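Local atomic coordinates of delta-1-pyrroline-5-carboxylate dehydrogenase, mitochondrial (Mus musculus, PDB entry 4E3X), a protein that catalyses the NAD+-dependent oxidation of L-glutamate gamma-semialdehyde to L-glutamate, the second step in the mitochondrial breakdown of proline. Residues 22-27 with 545-550; 182-187 with 195-200; 442-447 with 452-457. All blocks are in the same frame, centred on the assembly; numbering follows the deposited sequence.

Interaction 1: 22-27 with 545-550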
loop_
_atom_site.group_PDB
_atom_site.type_symbol
_atom_site.label_atom_id
_atom_site.label_comp_id
_atom_site.label_asym_id
_atom_site.label_seq_id
_atom_site.Cartn_x
_atom_site.Cartn_y
_atom_site.Cartn_z
ATOM N N LEU B 22 20.239 -14.269 -17.656
ATOM C CA LEU B 22 20.188 -13.195 -16.676
ATOM C C LEU B 22 20.984 -13.599 -15.442
ATOM O O LEU B 22 20.761 -14.667 -14.868
ATOM C CB LEU B 22 18.750 -12.862 -16.287
ATOM C CG LEU B 22 17.862 -12.286 -17.385
ATOM C CD1 LEU B 22 16.580 -11.816 -16.741
ATOM C CD2 LEU B 22 18.535 -11.142 -18.126
ATOM N N ARG B 23 21.918 -12.742 -15.052
ATOM C CA ARG B 23 22.748 -12.982 -13.882
ATOM C C ARG B 23 22.493 -11.890 -12.856
ATOM O O ARG B 23 22.516 -10.699 -13.175
ATOM C CB ARG B 23 24.224 -13.016 -14.276
ATOM C CG ARG B 23 24.565 -14.109 -15.279
ATOM C CD ARG B 23 24.532 -15.475 -14.622
ATOM N NE ARG B 23 25.524 -15.561 -13.557
ATOM C CZ ARG B 23 26.776 -15.971 -13.737
ATOM N NH1 ARG B 23 27.619 -16.011 -12.714
ATOM N NH2 ARG B 23 27.183 -16.347 -14.942
ATOM N N TRP B 24 22.241 -12.304 -11.622
ATOM C CA TRP B 24 21.866 -11.368 -10.579
ATOM C C TRP B 24 23.009 -11.184 -9.594
ATOM O O TRP B 24 23.616 -12.156 -9.136
ATOM C CB TRP B 24 20.594 -11.850 -9.885
ATOM C CG TRP B 24 19.470 -12.084 -10.860
ATOM C CD1 TRP B 24 18.933 -13.288 -11.227
ATOM C CD2 TRP B 24 18.764 -11.088 -11.608
ATOM N NE1 TRP B 24 17.928 -13.097 -12.148
ATOM C CE2 TRP B 24 17.807 -11.756 -12.399
ATOM C CE3 TRP B 24 18.844 -9.693 -11.681
ATOM C CZ2 TRP B 24 16.937 -11.078 -13.247
ATOM C CZ3 TRP B 24 17.980 -9.021 -12.526
ATOM C CH2 TRP B 24 17.041 -9.714 -13.299
ATOM N N LYS B 25 23.311 -9.929 -9.287
ATOM C CA LYS B 25 24.416 -9.611 -8.394
ATOM C C LYS B 25 24.095 -10.030 -6.965
ATOM O O LYS B 25 22.926 -10.102 -6.578
ATOM C CB LYS B 25 24.729 -8.115 -8.449
ATOM N N HIS B 26 25.136 -10.318 -6.192
ATOM C CA HIS B 26 24.972 -10.637 -4.781
ATOM C C HIS B 26 24.430 -9.413 -4.058
ATOM O O HIS B 26 24.754 -8.279 -4.412
ATOM C CB HIS B 26 26.305 -11.065 -4.163
ATOM N N THR B 27 23.590 -9.643 -3.056
ATOM C CA THR B 27 23.024 -8.539 -2.296
ATOM C C THR B 27 23.945 -8.170 -1.147
ATOM O O THR B 27 24.748 -8.985 -0.690
ATOM C CB THR B 27 21.630 -8.880 -1.740
ATOM O OG1 THR B 27 21.733 -9.988 -0.837
ATOM C CG2 THR B 27 20.675 -9.230 -2.870
ATOM N N GLN B 545 8.515 -6.287 -10.059
ATOM C CA GLN B 545 8.380 -7.189 -11.188
ATOM C C GLN B 545 9.034 -8.500 -10.801
ATOM O O GLN B 545 10.055 -8.498 -10.127
ATOM C CB GLN B 545 9.111 -6.604 -12.392
ATOM C CG GLN B 545 9.134 -7.495 -13.629
ATOM C CD GLN B 545 10.101 -6.993 -14.667
ATOM O OE1 GLN B 545 11.233 -6.633 -14.343
ATOM N NE2 GLN B 545 9.659 -6.941 -15.923
ATOM N N VAL B 546 8.460 -9.625 -11.203
ATOM C CA VAL B 546 9.114 -10.912 -11.002
ATOM C C VAL B 546 9.482 -11.497 -12.359
ATOM O O VAL B 546 8.634 -11.554 -13.259
ATOM C CB VAL B 546 8.213 -11.881 -10.235
ATOM C CG1 VAL B 546 8.912 -13.218 -10.061
ATOM C CG2 VAL B 546 7.844 -11.274 -8.887
ATOM N N ILE B 547 10.739 -11.885 -12.501
ATOM C CA ILE B 547 11.243 -12.499 -13.715
ATOM C C ILE B 547 11.502 -13.982 -13.460
ATOM O O ILE B 547 12.205 -14.352 -12.511
ATOM C CB ILE B 547 12.547 -11.829 -14.168
ATOM C CG1 ILE B 547 12.313 -10.340 -14.455
ATOM C CG2 ILE B 547 13.127 -12.543 -15.382
ATOM C CD1 ILE B 547 13.569 -9.579 -14.847
ATOM N N LYS B 548 10.906 -14.827 -14.292
ATOM C CA LYS B 548 11.172 -16.260 -14.280
ATOM C C LYS B 548 11.948 -16.616 -15.537
ATOM O O LYS B 548 11.460 -16.378 -16.647
ATOM C CB LYS B 548 9.857 -17.040 -14.242
ATOM C CG LYS B 548 10.023 -18.557 -14.319
ATOM C CD LYS B 548 8.670 -19.241 -14.498
ATOM C CE LYS B 548 8.768 -20.747 -14.343
ATOM N NZ LYS B 548 7.510 -21.471 -14.667
ATOM N N GLU B 549 13.150 -17.168 -15.366
ATOM C CA GLU B 549 13.920 -17.656 -16.506
ATOM C C GLU B 549 13.938 -19.170 -16.457
ATOM O O GLU B 549 14.371 -19.753 -15.470
ATOM C CB GLU B 549 15.364 -17.137 -16.514
ATOM C CG GLU B 549 16.140 -17.637 -17.757
ATOM C CD GLU B 549 17.582 -17.159 -17.869
ATOM O OE1 GLU B 549 18.042 -16.353 -17.033
ATOM O OE2 GLU B 549 18.262 -17.597 -18.823
ATOM N N THR B 550 13.492 -19.802 -17.535
ATOM C CA THR B 550 13.438 -21.252 -17.604
ATOM C C THR B 550 14.577 -21.774 -18.468
ATOM O O THR B 550 14.852 -21.244 -19.547
ATOM C CB THR B 550 12.053 -21.703 -18.083
ATOM O OG1 THR B 550 11.123 -21.449 -17.024
ATOM C CG2 THR B 550 12.026 -23.192 -18.432
HETATM O O HOH W 1 17.868 -16.284 -14.461
HETATM O O HOH W 2 15.545 -14.881 -13.137
#

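Interaction 2: 182-187 with 195-200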
loop_
_atom_site.group_PDB
_atom_site.type_symbol
_atom_site.label_atom_id
_atom_site.label_comp_id
_atom_site.label_asym_id
_atom_site.label_seq_id
_atom_site.Cartn_x
_atom_site.Cartn_y
_atom_site.Cartn_z
ATOM N N GLY B 182 17.390 -8.350 -1.036
ATOM C CA GLY B 182 17.617 -9.718 -0.608
ATOM C C GLY B 182 16.345 -10.522 -0.384
ATOM O O GLY B 182 16.400 -11.734 -0.172
ATOM N N GLU B 183 15.199 -9.852 -0.417
ATOM C CA GLU B 183 13.920 -10.546 -0.323
ATOM C C GLU B 183 13.534 -11.083 -1.704
ATOM O O GLU B 183 12.999 -10.361 -2.563
ATOM C CB GLU B 183 12.828 -9.641 0.259
ATOM C CG GLU B 183 11.446 -10.294 0.295
ATOM C CD GLU B 183 11.445 -11.650 0.992
ATOM O OE1 GLU B 183 11.639 -11.687 2.225
ATOM O OE2 GLU B 183 11.244 -12.681 0.308
ATOM N N GLN B 184 13.828 -12.364 -1.906
ATOM C CA GLN B 184 13.709 -13.003 -3.209
ATOM C C GLN B 184 12.863 -14.263 -3.122
ATOM O O GLN B 184 12.836 -14.925 -2.093
ATOM C CB GLN B 184 15.104 -13.325 -3.746
ATOM C CG GLN B 184 15.898 -12.081 -4.106
ATOM C CD GLN B 184 15.288 -11.345 -5.284
ATOM O OE1 GLN B 184 14.720 -11.969 -6.174
ATOM N NE2 GLN B 184 15.394 -10.016 -5.292
ATOM N N PRO B 185 12.166 -14.600 -4.211
ATOM C CA PRO B 185 11.276 -15.767 -4.206
ATOM C C PRO B 185 12.027 -17.093 -4.287
ATOM O O PRO B 185 13.250 -17.118 -4.461
ATOM C CB PRO B 185 10.425 -15.561 -5.460
ATOM C CG PRO B 185 11.279 -14.724 -6.357
ATOM C CD PRO B 185 12.069 -13.825 -5.459
ATOM N N ILE B 186 11.278 -18.182 -4.139
ATOM C CA ILE B 186 11.804 -19.537 -4.276
ATOM C C ILE B 186 12.005 -19.872 -5.753
ATOM O O ILE B 186 11.150 -19.557 -6.581
ATOM C CB ILE B 186 10.807 -20.566 -3.689
ATOM C CG1 ILE B 186 10.615 -20.334 -2.188
ATOM C CG2 ILE B 186 11.257 -22.004 -3.972
ATOM C CD1 ILE B 186 9.444 -21.118 -1.592
ATOM N N SER B 187 13.139 -20.498 -6.076
ATOM C CA SER B 187 13.361 -21.083 -7.399
ATOM C C SER B 187 13.294 -22.603 -7.304
ATOM O O SER B 187 13.813 -23.196 -6.361
ATOM C CB SER B 187 14.726 -20.684 -7.955
ATOM O OG SER B 187 14.809 -19.287 -8.173
ATOM N N THR B 195 12.996 -11.112 -8.087
ATOM C CA THR B 195 12.178 -9.916 -7.982
ATOM C C THR B 195 13.016 -8.675 -8.240
ATOM O O THR B 195 14.056 -8.475 -7.614
ATOM C CB THR B 195 11.502 -9.801 -6.601
ATOM O OG1 THR B 195 10.602 -10.903 -6.430
ATOM C CG2 THR B 195 10.720 -8.499 -6.482
ATOM N N VAL B 196 12.549 -7.858 -9.177
ATOM C CA VAL B 196 13.137 -6.567 -9.477
ATOM C C VAL B 196 12.268 -5.514 -8.798
ATOM O O VAL B 196 11.075 -5.407 -9.095
ATOM C CB VAL B 196 13.136 -6.317 -10.994
ATOM C CG1 VAL B 196 13.656 -4.923 -11.302
ATOM C CG2 VAL B 196 13.946 -7.383 -11.737
ATOM N N TYR B 197 12.854 -4.743 -7.886
ATOM C CA TYR B 197 12.112 -3.712 -7.170
ATOM C C TYR B 197 12.132 -2.425 -8.004
ATOM O O TYR B 197 12.956 -1.531 -7.786
ATOM C CB TYR B 197 12.649 -3.546 -5.735
ATOM C CG TYR B 197 12.327 -4.773 -4.906
ATOM C CD1 TYR B 197 11.064 -4.943 -4.355
ATOM C CD2 TYR B 197 13.262 -5.799 -4.735
ATOM C CE1 TYR B 197 10.744 -6.075 -3.628
ATOM C CE2 TYR B 197 12.944 -6.941 -4.010
ATOM C CZ TYR B 197 11.686 -7.067 -3.452
ATOM O OH TYR B 197 11.358 -8.196 -2.738
ATOM N N ARG B 198 11.234 -2.360 -8.989
ATOM C CA ARG B 198 11.136 -1.231 -9.911
ATOM C C ARG B 198 10.635 -0.004 -9.180
ATOM O O ARG B 198 9.760 -0.104 -8.324
ATOM C CB ARG B 198 10.129 -1.524 -11.031
ATOM C CG ARG B 198 10.400 -2.776 -11.867
ATOM C CD ARG B 198 9.302 -2.984 -12.921
ATOM N NE ARG B 198 7.972 -3.061 -12.319
ATOM C CZ ARG B 198 6.876 -3.483 -12.945
ATOM N NH1 ARG B 198 6.941 -3.935 -14.191
ATOM N NH2 ARG B 198 5.711 -3.482 -12.306
ATOM N N GLY B 199 11.124 1.174 -9.562
ATOM C CA GLY B 199 10.446 2.395 -9.165
ATOM C C GLY B 199 9.084 2.472 -9.846
ATOM O O GLY B 199 8.803 1.704 -10.764
ATOM N N LEU B 200 8.220 3.369 -9.385
ATOM C CA LEU B 200 6.930 3.566 -10.039
ATOM C C LEU B 200 7.139 4.240 -11.396
ATOM O O LEU B 200 8.044 5.074 -11.554
ATOM C CB LEU B 200 6.003 4.407 -9.162
ATOM C CG LEU B 200 5.899 4.031 -7.687
ATOM C CD1 LEU B 200 4.908 4.939 -6.964
ATOM C CD2 LEU B 200 5.543 2.562 -7.485
#

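Interaction 3: 442-447 with 452-457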
loop_
_atom_site.group_PDB
_atom_site.type_symbol
_atom_site.label_atom_id
_atom_site.label_comp_id
_atom_site.label_asym_id
_atom_site.label_seq_id
_atom_site.Cartn_x
_atom_site.Cartn_y
_atom_site.Cartn_z
ATOM N N PRO B 442 -15.905 20.979 21.824
ATOM C CA PRO B 442 -15.153 21.109 20.570
ATOM C C PRO B 442 -13.633 21.229 20.744
ATOM O O PRO B 442 -12.893 20.713 19.907
ATOM C CB PRO B 442 -15.725 22.387 19.956
ATOM C CG PRO B 442 -17.140 22.399 20.427
ATOM C CD PRO B 442 -17.127 21.807 21.818
ATOM N N ILE B 443 -13.172 21.869 21.813
ATOM C CA ILE B 443 -11.733 22.016 22.018
ATOM C C ILE B 443 -11.051 20.673 22.323
ATOM O O ILE B 443 -9.828 20.548 22.199
ATOM C CB ILE B 443 -11.406 23.065 23.115
ATOM C CG1 ILE B 443 -9.991 23.620 22.921
ATOM C CG2 ILE B 443 -11.593 22.472 24.513
ATOM C CD1 ILE B 443 -9.659 24.758 23.861
ATOM N N MET B 444 -11.847 19.674 22.699
ATOM C CA MET B 444 -11.336 18.322 22.922
ATOM C C MET B 444 -11.247 17.523 21.621
ATOM O O MET B 444 -10.703 16.416 21.606
ATOM C CB MET B 444 -12.227 17.570 23.923
ATOM C CG MET B 444 -12.221 18.134 25.342
ATOM S SD MET B 444 -10.736 17.718 26.280
ATOM C CE MET B 444 -10.932 15.948 26.501
ATOM N N LYS B 445 -11.783 18.086 20.537
ATOM C CA LYS B 445 -11.921 17.355 19.273
ATOM C C LYS B 445 -11.059 17.904 18.139
ATOM O O LYS B 445 -10.563 17.149 17.309
ATOM C CB LYS B 445 -13.382 17.366 18.816
ATOM C CG LYS B 445 -14.338 16.558 19.681
ATOM C CD LYS B 445 -15.778 16.782 19.233
ATOM C CE LYS B 445 -16.764 15.960 20.043
ATOM N NZ LYS B 445 -16.792 14.538 19.604
ATOM N N GLU B 446 -10.894 19.221 18.093
ATOM C CA GLU B 446 -10.275 19.859 16.935
ATOM C C GLU B 446 -8.791 20.156 17.133
ATOM O O GLU B 446 -8.377 20.645 18.187
ATOM C CB GLU B 446 -11.047 21.125 16.551
ATOM C CG GLU B 446 -12.521 20.850 16.287
ATOM C CD GLU B 446 -13.297 22.093 15.911
ATOM O OE1 GLU B 446 -12.796 22.881 15.080
ATOM O OE2 GLU B 446 -14.409 22.278 16.448
ATOM N N GLU B 447 -7.996 19.856 16.109
ATOM C CA GLU B 447 -6.553 20.058 16.172
ATOM C C GLU B 447 -6.205 21.543 16.068
ATOM O O GLU B 447 -6.482 22.191 15.059
ATOM C CB GLU B 447 -5.838 19.254 15.079
ATOM C CG GLU B 447 -4.314 19.294 15.190
ATOM C CD GLU B 447 -3.609 18.508 14.091
ATOM O OE1 GLU B 447 -4.006 18.645 12.915
ATOM O OE2 GLU B 447 -2.663 17.750 14.417
ATOM N N VAL B 452 -1.751 24.720 23.507
ATOM C CA VAL B 452 -3.048 24.765 24.168
ATOM C C VAL B 452 -3.449 23.375 24.638
ATOM O O VAL B 452 -3.819 22.508 23.839
ATOM C CB VAL B 452 -4.129 25.344 23.232
ATOM C CG1 VAL B 452 -5.465 25.454 23.963
ATOM C CG2 VAL B 452 -3.703 26.715 22.718
ATOM N N LEU B 453 -3.356 23.168 25.946
ATOM C CA LEU B 453 -3.644 21.883 26.556
ATOM C C LEU B 453 -4.981 21.942 27.271
ATOM O O LEU B 453 -5.222 22.847 28.076
ATOM C CB LEU B 453 -2.549 21.537 27.563
ATOM C CG LEU B 453 -2.748 20.263 28.387
ATOM C CD1 LEU B 453 -2.750 19.029 27.491
ATOM C CD2 LEU B 453 -1.676 20.164 29.452
ATOM N N THR B 454 -5.858 20.990 26.969
ATOM C CA THR B 454 -7.141 20.891 27.664
ATOM C C THR B 454 -7.163 19.669 28.572
ATOM O O THR B 454 -6.772 18.576 28.157
ATOM C CB THR B 454 -8.328 20.826 26.688
ATOM O OG1 THR B 454 -8.280 21.953 25.804
ATOM C CG2 THR B 454 -9.644 20.845 27.453
ATOM N N VAL B 455 -7.623 19.870 29.808
ATOM C CA VAL B 455 -7.647 18.824 30.815
ATOM C C VAL B 455 -9.082 18.448 31.159
ATOM O O VAL B 455 -9.923 19.322 31.370
ATOM C CB VAL B 455 -6.965 19.302 32.120
ATOM C CG1 VAL B 455 -6.868 18.168 33.135
ATOM C CG2 VAL B 455 -5.590 19.899 31.821
ATOM N N TYR B 456 -9.353 17.149 31.219
ATOM C CA TYR B 456 -10.632 16.648 31.707
ATOM C C TYR B 456 -10.390 15.773 32.928
ATOM O O TYR B 456 -9.619 14.814 32.863
ATOM C CB TYR B 456 -11.368 15.845 30.623
ATOM C CG TYR B 456 -12.676 15.287 31.131
ATOM C CD1 TYR B 456 -13.750 16.130 31.398
ATOM C CD2 TYR B 456 -12.832 13.926 31.380
ATOM C CE1 TYR B 456 -14.943 15.635 31.879
ATOM C CE2 TYR B 456 -14.027 13.422 31.863
ATOM C CZ TYR B 456 -15.075 14.284 32.110
ATOM O OH TYR B 456 -16.268 13.799 32.590
ATOM N N VAL B 457 -11.045 16.111 34.040
ATOM C CA VAL B 457 -10.881 15.386 35.295
ATOM C C VAL B 457 -12.028 14.394 35.451
ATOM O O VAL B 457 -13.194 14.787 35.448
ATOM C CB VAL B 457 -10.839 16.345 36.507
ATOM C CG1 VAL B 457 -10.645 15.556 37.793
ATOM C CG2 VAL B 457 -9.723 17.370 36.329
#

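Interaction 1: 22-27 with 545-550
Leu-22 and Trp-24, on the N-terminal segment, settle over Ile-547 and Glu-549 of strand 542-550. The side chain of Leu-22 runs from a polar partner to an apolar one. Its CB lies 3.6 Å from Glu-549 OE1, CG passes the same oxygen at 4.1 Å, and the tip CD1 reaches Ile-547 CG2 at 3.8 Å, the two side chains crossing nearly at right angles. Trp-24 meets the other branch of Ile-547, whose CD1 sits at the edge of the indole, 3.8 Å from CH2. The Trp-24 ring also stacks on His-194, and its NE1 donates to a water at 3.1 Å.

Glu-549 stands fully extended (chi1 -178°), which carries its carboxylate out to the N-terminal segment. OE1 accepts the Leu-22 N-H at 3.1 Å, nearly straight at 165°, on the syn side and 24° out of the carboxylate plane, while OE2 takes the N-H of Met-21. With an alanine in place of Glu-549, the N-H groups of Met-21 and Leu-22 would probably lose their shared carboxylate, weakening the hold at the Leu-22 end. One carboxylate thus grips the peptide chain by its N-H groups, while an isoleucine supplies the apolar seat, so the irregular segment is fastened without strand pairing.

Interaction 2: 182-187 with 195-200
Gln-184 and Thr-195 belong to the oligomerisation arm of the aldehyde dehydrogenase fold, where the loop after helix 155-180 lies along strand 191-199. The Gln-184 side-chain amide engages both backbone polar groups of Thr-195: OE1 accepts from Thr-195 N at 2.7 Å and NE2 donates to Thr-195 O at 3.1 Å. Each bond lies in the plane of its acceptor carbonyl, on a lone pair, and the second is almost straight at 176°. The bend of the side chain at chi2 (-67°) brings the edge of the amide, with both OE1 and NE2, to the backbone of Thr-195. NE2 also donates to Glu-181 O, so two carbonyls fix the rotation of the group.

A third bond comes from Tyr-197, whose OH donates to Glu-183 O at 2.7 Å, the oxygen lying at the ring edge. Glu-183 CB packs 3.6 Å from Tyr-197 OH. Thr-195 CG2 lies over one face of the Tyr-197 ring, offset toward its rim, 3.5 Å above the plane, while Thr-195 OG1 approaches Pro-185 CD at 3.4 Å. Tyr-197 is itself the centre of an inverse gamma turn.

Val-196 pairs with Gln-545 of strand 542-550, whereas Thr-195 turns its N-H and C=O toward the loop. Gln-184 therefore stands in for a peptide group along the outer side of strand 191-199, which is antiparallel to 542-550 in a sheet that runs on into the second subunit.

Interaction 3: 442-447 with 452-457
Ile-443 and Met-444 close around Thr-454 of strand 452-458, one against each branch of the threonine, and no hydrogen bond links the two segments. The contacts with the hydroxyl come from Ile-443. Its CG2 lies 3.6 Å from Thr-454 OG1 and its CD1 3.7 Å from the same oxygen, so the isoleucine spreads both branches over it. This follows from chi1 of -157°, which sends CG1 opposite the backbone N and places CG2 between N and the carbonyl carbon.

The sulfur contact is made on the methyl side: Met-444 SD touches Thr-454 CG2 at 3.5 Å. Bends at chi2 (-76°) and chi3 (-68°) curl the methionine along the strand.

Purely apolar contacts extend the patch in both directions. Ile-443 CD1 meets Val-452 CG1 at a looser 4.3 Å, and Met-444 CE comes within 4.1 Å of Tyr-456 CB. Beyond the pair, Ile-443 also packs on Trp-403 of helix 394-409, and Met-444 on Arg-353 and Tyr-355 of the neighbouring strand 351-357.

The turn's backbone is bonded internally at Pro-442 O, which accepts from both Lys-445 N, at 2.9 Å, and Glu-446 N, at 3.1 Å, and otherwise to the side chains of Glu-441 and Lys-318. This compact turn leads into Glu-447, an NAD+-binding residue whose OE2 is held by Gly-317 N. With no hydrogen bond across the contact, the fit rests on van der Waals packing of aliphatic groups and sulfur round the threonine.

How the interactions relate
Interactions 1 and 2 share one small sheet: strands 542-550 and 191-199 are neighbours in it, joined where Gln-545 O meets Val-196 N at 2.7 Å, probably as a hydrogen bond. Their centres are 8 Å apart, and both touch the second subunit, with strand 542-550 continuing the sheet into it. Interaction 3 lies on the opposite side of the chain's centre, its centre 55 Å from that of interaction 1, in the larger sheet that includes strand 351-357. Interactions 1 and 3 are buried, apart from the exposed Trp-24, and interaction 2 partly so. Side chains bond to backbone in 1 and 2, interaction 1 adding apolar packing; interaction 3 relies on apolar and sulfur packing.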